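Local atomic coordinates of teicoplanin pseudoaglycone deacetylases Orf2 (Actinoplanes teichomyceticus, PDB entry 3DFF), a protein that probably removes the acetyl group from the amino sugar of a teicoplanin pseudoaglycone, as a zinc-dependent deacetylase of lipoglycopeptide antibiotic biosynthesis. Residues P67-A71 with V72-R76; S142-E146 with F147-L151; L184-L188 with P189-F193. All blocks are in the same frame, centred on the assembly; numbering follows the deposited sequence. Where two conformers were deposited one is given.

Contact 1 of 3, residues P67-A71 with V72-R76; sequences PDDDA and VLYRR
Asp70 is the N-cap of helix 71-85: its OD1 accepts the backbone N-H of Leu73. Asp70 OD1 lies 3.1 Å from Leu73 N, and the N-H points at it at 162°. The donor sits well above the carboxylate plane. The Asp70 carboxylate reaches the amide because its CG is anti to the backbone N (chi1 -174°). A water oxygen, 2.8 Å from Asp70 OD1, donates to it and accepts from Val72 N. Leu73 crosses the Asp70 carboxylate at a slant, with Leu73 CB 3.5 Å from Asp70 CG. The carbonyls of the turn are used as well. Tyr74 N donates to Asp70 O, and Arg75 N donates to Ala71 O at 2.9 Å. The edge of the Tyr74 ring also meets Asp70 O, with Tyr74 CD1 3.3 Å away.

The tight side is the one where Ala71 and Val72 are buried. Both touch Tyr100. Arg75 is buried too: it bonds to Leu17 O and makes a cation-pi contact with Trp63, close to zinc ligand His16. The other side is looser. Leu73 and Tyr74 are exposed, and Asp69 OD2 only approaches Tyr74 CE1 at 4.4 Å while bonding to Ala66 N. The charge of Asp70 beside the N-terminal N-H groups probably offsets the positive end of the helix dipole.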
loop_
_atom_site.group_PDB
_atom_site.type_symbol
_atom_site.label_atom_id
_atom_site.label_comp_id
_atom_site.label_asym_id
_atom_site.label_seq_id
_atom_site.Cartn_x
_atom_site.Cartn_y
_atom_site.Cartn_z
ATOM N N PRO A 67 -22.518 -2.361 -8.694
ATOM C CA PRO A 67 -22.114 -0.955 -8.546
ATOM C C PRO A 67 -22.306 -0.397 -7.133
ATOM O O PRO A 67 -21.450 0.364 -6.654
ATOM C CB PRO A 67 -23.024 -0.215 -9.544
ATOM C CG PRO A 67 -23.352 -1.246 -10.579
ATOM C CD PRO A 67 -23.454 -2.544 -9.823
ATOM N N ASP A 68 -23.399 -0.765 -6.463
ATOM C CA ASP A 68 -23.712 -0.177 -5.162
ATOM C C ASP A 68 -23.376 -1.066 -3.956
ATOM O O ASP A 68 -23.778 -0.761 -2.826
ATOM C CB ASP A 68 -25.180 0.268 -5.102
ATOM C CG ASP A 68 -25.437 1.556 -5.873
ATOM O OD1 ASP A 68 -24.466 2.281 -6.219
ATOM O OD2 ASP A 68 -26.629 1.851 -6.113
ATOM N N ASP A 69 -22.631 -2.146 -4.195
ATOM C CA ASP A 69 -22.191 -3.040 -3.116
ATOM C C ASP A 69 -21.307 -2.285 -2.137
ATOM O O ASP A 69 -20.678 -1.271 -2.498
ATOM C CB ASP A 69 -21.404 -4.235 -3.675
ATOM C CG ASP A 69 -22.294 -5.381 -4.147
ATOM O OD1 ASP A 69 -23.513 -5.361 -3.872
ATOM O OD2 ASP A 69 -21.763 -6.309 -4.804
ATOM N N ASP A 70 -21.239 -2.792 -0.907
ATOM C CA ASP A 70 -20.340 -2.239 0.106
ATOM C C ASP A 70 -18.949 -2.807 -0.153
ATOM O O ASP A 70 -18.516 -3.770 0.493
ATOM C CB ASP A 70 -20.873 -2.571 1.513
ATOM C CG ASP A 70 -20.070 -1.918 2.634
ATOM O OD1 ASP A 70 -18.961 -1.416 2.388
ATOM O OD2 ASP A 70 -20.551 -1.933 3.795
ATOM N N ALA A 71 -18.258 -2.196 -1.119
ATOM C CA ALA A 71 -16.964 -2.670 -1.577
ATOM C C ALA A 71 -15.924 -2.661 -0.484
ATOM O O ALA A 71 -15.101 -3.567 -0.413
ATOM C CB ALA A 71 -16.493 -1.854 -2.773
ATOM N N VAL A 72 -15.943 -1.621 0.349
ATOM C CA VAL A 72 -14.966 -1.525 1.423
ATOM C C VAL A 72 -15.112 -2.728 2.370
ATOM O O VAL A 72 -14.104 -3.308 2.780
ATOM C CB VAL A 72 -15.090 -0.203 2.210
ATOM C CG1 VAL A 72 -14.137 -0.203 3.422
ATOM C CG2 VAL A 72 -14.804 0.987 1.295
ATOM N N LEU A 73 -16.344 -3.097 2.721
ATOM C CA LEU A 73 -16.557 -4.283 3.561
ATOM C C LEU A 73 -15.977 -5.540 2.906
ATOM O O LEU A 73 -15.247 -6.288 3.558
ATOM C CB LEU A 73 -18.045 -4.492 3.906
ATOM C CG LEU A 73 -18.357 -5.645 4.865
ATOM C CD1 LEU A 73 -17.657 -5.442 6.216
ATOM C CD2 LEU A 73 -19.851 -5.774 5.039
ATOM N N TYR A 74 -16.284 -5.756 1.624
ATOM C CA TYR A 74 -15.753 -6.910 0.888
ATOM C C TYR A 74 -14.231 -6.912 0.950
ATOM O O TYR A 74 -13.619 -7.940 1.238
ATOM C CB TYR A 74 -16.201 -6.916 -0.577
ATOM C CG TYR A 74 -17.557 -7.543 -0.837
ATOM C CD1 TYR A 74 -18.721 -6.787 -0.729
ATOM C CD2 TYR A 74 -17.671 -8.879 -1.215
ATOM C CE1 TYR A 74 -19.979 -7.339 -0.957
ATOM C CE2 TYR A 74 -18.942 -9.452 -1.459
ATOM C CZ TYR A 74 -20.085 -8.665 -1.322
ATOM O OH TYR A 74 -21.335 -9.201 -1.551
ATOM N N ARG A 75 -13.618 -5.754 0.709
ATOM C CA ARG A 75 -12.166 -5.655 0.662
ATOM C C ARG A 75 -11.523 -5.805 2.032
ATOM O O ARG A 75 -10.420 -6.357 2.175
ATOM C CB ARG A 75 -11.749 -4.340 -0.017
ATOM C CG ARG A 75 -12.093 -4.313 -1.498
ATOM C CD ARG A 75 -11.409 -3.142 -2.192
ATOM N NE ARG A 75 -9.960 -3.318 -2.244
ATOM C CZ ARG A 75 -9.114 -2.388 -2.686
ATOM N NH1 ARG A 75 -9.576 -1.213 -3.085
ATOM N NH2 ARG A 75 -7.809 -2.620 -2.706
ATOM N N ARG A 76 -12.217 -5.321 3.063
ATOM C CA ARG A 76 -11.727 -5.490 4.412
ATOM C C ARG A 76 -11.707 -6.967 4.760
ATOM O O ARG A 76 -10.749 -7.423 5.387
ATOM C CB ARG A 76 -12.617 -4.770 5.420
ATOM C CG ARG A 76 -12.280 -3.301 5.566
ATOM C CD ARG A 76 -13.193 -2.691 6.629
ATOM N NE ARG A 76 -12.900 -1.276 6.836
ATOM C CZ ARG A 76 -13.224 -0.608 7.941
ATOM N NH1 ARG A 76 -13.804 -1.247 8.951
ATOM N NH2 ARG A 76 -12.939 0.675 8.055
HETATM O O HOH W 1 -18.055 0.480 0.578
#

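Contact 2 of 3, residues S142-E146 with F147-L151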
loop_
_atom_site.group_PDB
_atom_site.type_symbol
_atom_site.label_atom_id
_atom_site.label_comp_id
_atom_site.label_asym_id
_atom_site.label_seq_id
_atom_site.Cartn_x
_atom_site.Cartn_y
_atom_site.Cartn_z
ATOM N N SER A 142 -0.651 8.326 16.578
ATOM C CA SER A 142 -1.458 7.676 17.611
ATOM C C SER A 142 -1.171 6.183 17.666
ATOM O O SER A 142 -0.984 5.626 18.745
ATOM C CB SER A 142 -2.947 7.942 17.380
ATOM O OG SER A 142 -3.197 9.329 17.478
ATOM N N ILE A 143 -1.091 5.543 16.497
ATOM C CA ILE A 143 -0.834 4.118 16.418
ATOM C C ILE A 143 0.592 3.784 16.881
ATOM O O ILE A 143 0.801 2.778 17.553
ATOM C CB ILE A 143 -1.132 3.570 14.996
ATOM C CG1 ILE A 143 -2.632 3.656 14.716
ATOM C CG2 ILE A 143 -0.657 2.138 14.838
ATOM C CD1 ILE A 143 -2.966 3.680 13.237
ATOM N N ILE A 144 1.552 4.635 16.541
ATOM C CA ILE A 144 2.920 4.474 17.036
ATOM C C ILE A 144 2.934 4.507 18.572
ATOM O O ILE A 144 3.596 3.689 19.193
ATOM C CB ILE A 144 3.887 5.521 16.448
ATOM C CG1 ILE A 144 4.193 5.207 14.980
ATOM C CG2 ILE A 144 5.209 5.566 17.216
ATOM C CD1 ILE A 144 4.830 6.358 14.239
ATOM N N ASP A 145 2.194 5.436 19.173
ATOM C CA ASP A 145 2.127 5.510 20.646
ATOM C C ASP A 145 1.518 4.241 21.250
ATOM O O ASP A 145 1.977 3.730 22.285
ATOM C CB ASP A 145 1.347 6.750 21.089
ATOM C CG ASP A 145 2.125 8.037 20.893
ATOM O OD1 ASP A 145 3.371 7.984 20.827
ATOM O OD2 ASP A 145 1.491 9.117 20.819
ATOM N N GLU A 146 0.483 3.736 20.596
ATOM C CA GLU A 146 -0.274 2.592 21.067
ATOM C C GLU A 146 0.476 1.274 20.857
ATOM O O GLU A 146 0.512 0.420 21.746
ATOM C CB GLU A 146 -1.623 2.566 20.348
ATOM C CG GLU A 146 -2.609 1.528 20.835
ATOM C CD GLU A 146 -3.919 1.605 20.068
ATOM O OE1 GLU A 146 -4.284 2.719 19.633
ATOM O OE2 GLU A 146 -4.570 0.557 19.891
ATOM N N PHE A 147 1.088 1.113 19.684
ATOM C CA PHE A 147 1.731 -0.146 19.321
ATOM C C PHE A 147 3.229 -0.188 19.636
ATOM O O PHE A 147 3.792 -1.267 19.834
ATOM C CB PHE A 147 1.475 -0.440 17.839
ATOM C CG PHE A 147 2.103 -1.706 17.341
ATOM C CD1 PHE A 147 1.627 -2.950 17.749
ATOM C CD2 PHE A 147 3.141 -1.656 16.410
ATOM C CE1 PHE A 147 2.199 -4.123 17.265
ATOM C CE2 PHE A 147 3.728 -2.824 15.926
ATOM C CZ PHE A 147 3.260 -4.056 16.351
ATOM N N ASP A 148 3.854 0.987 19.680
ATOM C CA ASP A 148 5.280 1.151 19.998
ATOM C C ASP A 148 6.180 0.330 19.088
ATOM O O ASP A 148 6.921 -0.519 19.556
ATOM C CB ASP A 148 5.558 0.826 21.478
ATOM C CG ASP A 148 6.943 1.300 21.938
ATOM O OD1 ASP A 148 7.527 2.216 21.315
ATOM O OD2 ASP A 148 7.444 0.752 22.944
ATOM N N PRO A 149 6.145 0.599 17.771
ATOM C CA PRO A 149 6.915 -0.264 16.880
ATOM C C PRO A 149 8.424 -0.016 17.020
ATOM O O PRO A 149 8.833 1.074 17.391
ATOM C CB PRO A 149 6.467 0.207 15.497
ATOM C CG PRO A 149 6.195 1.669 15.706
ATOM C CD PRO A 149 5.483 1.694 17.035
ATOM N N THR A 150 9.229 -1.033 16.733
ATOM C CA THR A 150 10.668 -0.845 16.612
ATOM C C THR A 150 11.067 -0.545 15.176
ATOM O O THR A 150 12.148 0.000 14.930
ATOM C CB THR A 150 11.454 -2.075 17.100
ATOM O OG1 THR A 150 10.928 -3.251 16.487
ATOM C CG2 THR A 150 11.363 -2.201 18.615
ATOM N N LEU A 151 10.170 -0.879 14.241
ATOM C CA LEU A 151 10.390 -0.662 12.810
ATOM C C LEU A 151 9.053 -0.381 12.141
ATOM O O LEU A 151 8.074 -1.073 12.410
ATOM C CB LEU A 151 11.003 -1.893 12.140
ATOM C CG LEU A 151 11.305 -1.794 10.626
ATOM C CD1 LEU A 151 12.250 -0.659 10.334
ATOM C CD2 LEU A 151 11.850 -3.087 10.043
#
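Phe147 N makes the shortest polar bond here, 2.7 Å to Ile143 O. It approaches nearly along the C=O axis, and the N-H points at the oxygen at 159°. One residue on, Asp148 N bonds to Ile144 O at 2.8 Å. This second bond is more bent, at 139°. Asp148 has positive phi, and the chain leaves the helix there.

Pro149 then folds back on Ile144. Its CD lies 3.5 Å from Ile144 O and 3.9 Å from Ile144 CG2, while Pro149 CG meets Ile144 CG1. The two side chains cross at about a right angle. Both also touch Val180. Phe147 meets Ile143 through its CB, 3.3 Å from Ile143 O. With CG anti to the backbone N (chi1 179°), the ring of Phe147 leads away from the last turn and packs on Asn37 and Leu39 of strand 37-42.

Asp145 and Glu146 are exposed, and their carboxylates have partners elsewhere: Glu146 makes a salt bridge to Arg91, and Asp145 one to Lys178. The chain goes on into strand 151-155, where Leu151 pairs with Leu11 of the parallel strand 9-14. This is the helix-to-strand turn of a beta-alpha-beta crossover in a Rossmann-like alpha/beta fold, as in the PIG-L family.

Contact 3 of 3, residues L184-L188 with P189-F193; sequences LWEDL and PYAVF
The Tyr190 ring, in one of its two conformers, meets Asp187 obliquely, with Tyr190 CD2 3.8 Å from Asp187 CB. In that conformer it also makes an edge-to-face contact with His164, a zinc ligand. Asp187 N lies at the edge of the Trp185 indole, in its plane.

The backbone turns at a cis peptide bond between Leu188 and Pro189. Asp187 O then accepts from Ala191 N at 2.9 Å, although the N-H is off line at 141°. Residues 190-192 have helical backbone angles. This turn follows strand 182-185 of the central mixed sheet and lies beside the zinc site held by His16, Asp19 and His164.

Ala191 CB packs against the inside of the turn. It is 3.3 Å from Asp187 O, 3.4 Å from Glu186 CG and 4.1 Å from Leu188 CD2. Glu186 CG is anti to the backbone N (chi1 -174°) and the chain is stretched out past it, bringing Glu186 OE2 to 3.5 Å from Ala191 CB. Glu186 OE1 bonds to His250 NE2. Both residues can bind a further zinc, which is absent from this chain. Asp187 OD1 bonds to His164 ND1 and so probably orients this zinc ligand from the second shell.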
loop_
_atom_site.group_PDB
_atom_site.type_symbol
_atom_site.label_atom_id
_atom_site.label_comp_id
_atom_site.label_asym_id
_atom_site.label_seq_id
_atom_site.Cartn_x
_atom_site.Cartn_y
_atom_site.Cartn_z
ATOM N N LEU A 184 10.975 1.828 3.184
ATOM C CA LEU A 184 9.931 1.798 2.156
ATOM C C LEU A 184 10.077 0.532 1.340
ATOM O O LEU A 184 11.194 0.158 0.991
ATOM C CB LEU A 184 10.058 2.994 1.228
ATOM C CG LEU A 184 10.167 4.369 1.892
ATOM C CD1 LEU A 184 10.201 5.466 0.846
ATOM C CD2 LEU A 184 9.031 4.603 2.887
ATOM N N TRP A 185 8.962 -0.095 0.991
ATOM C CA TRP A 185 9.028 -1.250 0.098
ATOM C C TRP A 185 8.834 -0.809 -1.333
ATOM O O TRP A 185 8.286 0.264 -1.614
ATOM C CB TRP A 185 7.999 -2.327 0.471
ATOM C CG TRP A 185 6.562 -1.887 0.398
ATOM C CD1 TRP A 185 5.884 -1.421 -0.709
ATOM C CD2 TRP A 185 5.618 -1.885 1.472
ATOM N NE1 TRP A 185 4.572 -1.120 -0.373
ATOM C CE2 TRP A 185 4.392 -1.388 0.961
ATOM C CE3 TRP A 185 5.692 -2.233 2.824
ATOM C CZ2 TRP A 185 3.237 -1.270 1.767
ATOM C CZ3 TRP A 185 4.539 -2.087 3.629
ATOM C CH2 TRP A 185 3.342 -1.626 3.084
ATOM N N GLU A 186 9.271 -1.661 -2.255
ATOM C CA GLU A 186 9.066 -1.406 -3.669
ATOM C C GLU A 186 7.624 -1.762 -4.016
ATOM O O GLU A 186 7.226 -2.927 -3.867
ATOM C CB GLU A 186 10.061 -2.266 -4.459
ATOM C CG GLU A 186 10.034 -1.988 -5.925
ATOM C CD GLU A 186 10.957 -2.910 -6.708
ATOM O OE1 GLU A 186 11.045 -4.115 -6.376
ATOM O OE2 GLU A 186 11.594 -2.416 -7.664
ATOM N N ASP A 187 6.826 -0.773 -4.446
ATOM C CA ASP A 187 5.400 -1.032 -4.708
ATOM C C ASP A 187 5.261 -2.070 -5.811
ATOM O O ASP A 187 5.773 -1.858 -6.904
ATOM C CB ASP A 187 4.635 0.237 -5.132
ATOM C CG ASP A 187 4.849 1.401 -4.195
ATOM O OD1 ASP A 187 3.827 1.881 -3.641
ATOM O OD2 ASP A 187 6.007 1.848 -4.022
ATOM N N LEU A 188 4.579 -3.170 -5.509
ATOM C CA LEU A 188 4.251 -4.186 -6.521
ATOM C C LEU A 188 2.749 -4.294 -6.748
ATOM O O LEU A 188 1.962 -4.150 -5.806
ATOM C CB LEU A 188 4.817 -5.555 -6.117
ATOM C CG LEU A 188 6.332 -5.605 -5.905
ATOM C CD1 LEU A 188 6.738 -6.957 -5.379
ATOM C CD2 LEU A 188 7.062 -5.332 -7.221
ATOM N N PRO A 189 2.332 -4.573 -7.993
ATOM C CA PRO A 189 3.197 -4.837 -9.156
ATOM C C PRO A 189 3.689 -3.591 -9.899
ATOM O O PRO A 189 4.372 -3.727 -10.908
ATOM C CB PRO A 189 2.274 -5.654 -10.064
ATOM C CG PRO A 189 0.922 -5.051 -9.815
ATOM C CD PRO A 189 0.907 -4.704 -8.332
ATOM N N TYR A 190 3.395 -2.399 -9.380
ATOM C CA TYR A 190 3.722 -1.110 -10.025
ATOM C C TYR A 190 5.143 -1.041 -10.552
ATOM O O TYR A 190 5.406 -0.502 -11.626
ATOM C CB TYR A 190 3.607 0.035 -9.023
ATOM C CG TYR A 190 2.222 0.516 -8.693
ATOM C CD1 TYR A 190 1.537 1.374 -9.554
ATOM C CD2 TYR A 190 1.616 0.163 -7.483
ATOM C CE1 TYR A 190 0.270 1.852 -9.229
ATOM C CE2 TYR A 190 0.348 0.640 -7.145
ATOM C CZ TYR A 190 -0.311 1.485 -8.021
ATOM O OH TYR A 190 -1.555 1.959 -7.691
ATOM N N ALA A 191 6.075 -1.563 -9.766
ATOM C CA ALA A 191 7.500 -1.422 -10.083
ATOM C C ALA A 191 7.891 -2.194 -11.342
ATOM O O ALA A 191 8.971 -1.977 -11.900
ATOM C CB ALA A 191 8.343 -1.847 -8.915
ATOM N N VAL A 192 7.030 -3.102 -11.776
ATOM C CA VAL A 192 7.298 -3.884 -12.991
ATOM C C VAL A 192 7.122 -2.975 -14.217
ATOM O O VAL A 192 7.706 -3.223 -15.284
ATOM C CB VAL A 192 6.397 -5.168 -13.051
ATOM C CG1 VAL A 192 6.560 -5.933 -14.379
ATOM C CG2 VAL A 192 6.714 -6.093 -11.889
ATOM N N PHE A 193 6.354 -1.903 -14.047
ATOM C CA PHE A 193 6.023 -0.987 -15.148
ATOM C C PHE A 193 6.544 0.436 -15.004
ATOM O O PHE A 193 6.256 1.268 -15.867
ATOM C CB PHE A 193 4.508 -0.877 -15.334
ATOM C CG PHE A 193 3.804 -2.171 -15.330
ATOM C CD1 PHE A 193 3.790 -2.976 -16.470
ATOM C CD2 PHE A 193 3.133 -2.596 -14.196
ATOM C CE1 PHE A 193 3.126 -4.198 -16.471
ATOM C CE2 PHE A 193 2.469 -3.810 -14.184
ATOM C CZ PHE A 193 2.463 -4.618 -15.328
#

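In the fold
The contacts follow one another along the chain. Contact 1 starts helix 71-85, contact 2 ends helix 126-147, and contact 3 leaves strand 182-185. Their centres are 25 to 29 Å apart and none touches another. Contacts 2 and 3 are tied to the same mixed sheet: contact 2 feeds strand 151-155, and contact 3 leaves its neighbour, the parallel strand 182-185. Contact 3 lies across the chain's centre from both others. Contacts 1 and 3 approach the zinc site from different parts of the fold, through Arg75 near His16 and through Asp187 on His164. Contact 2 is structural and joins a helix to the sheet.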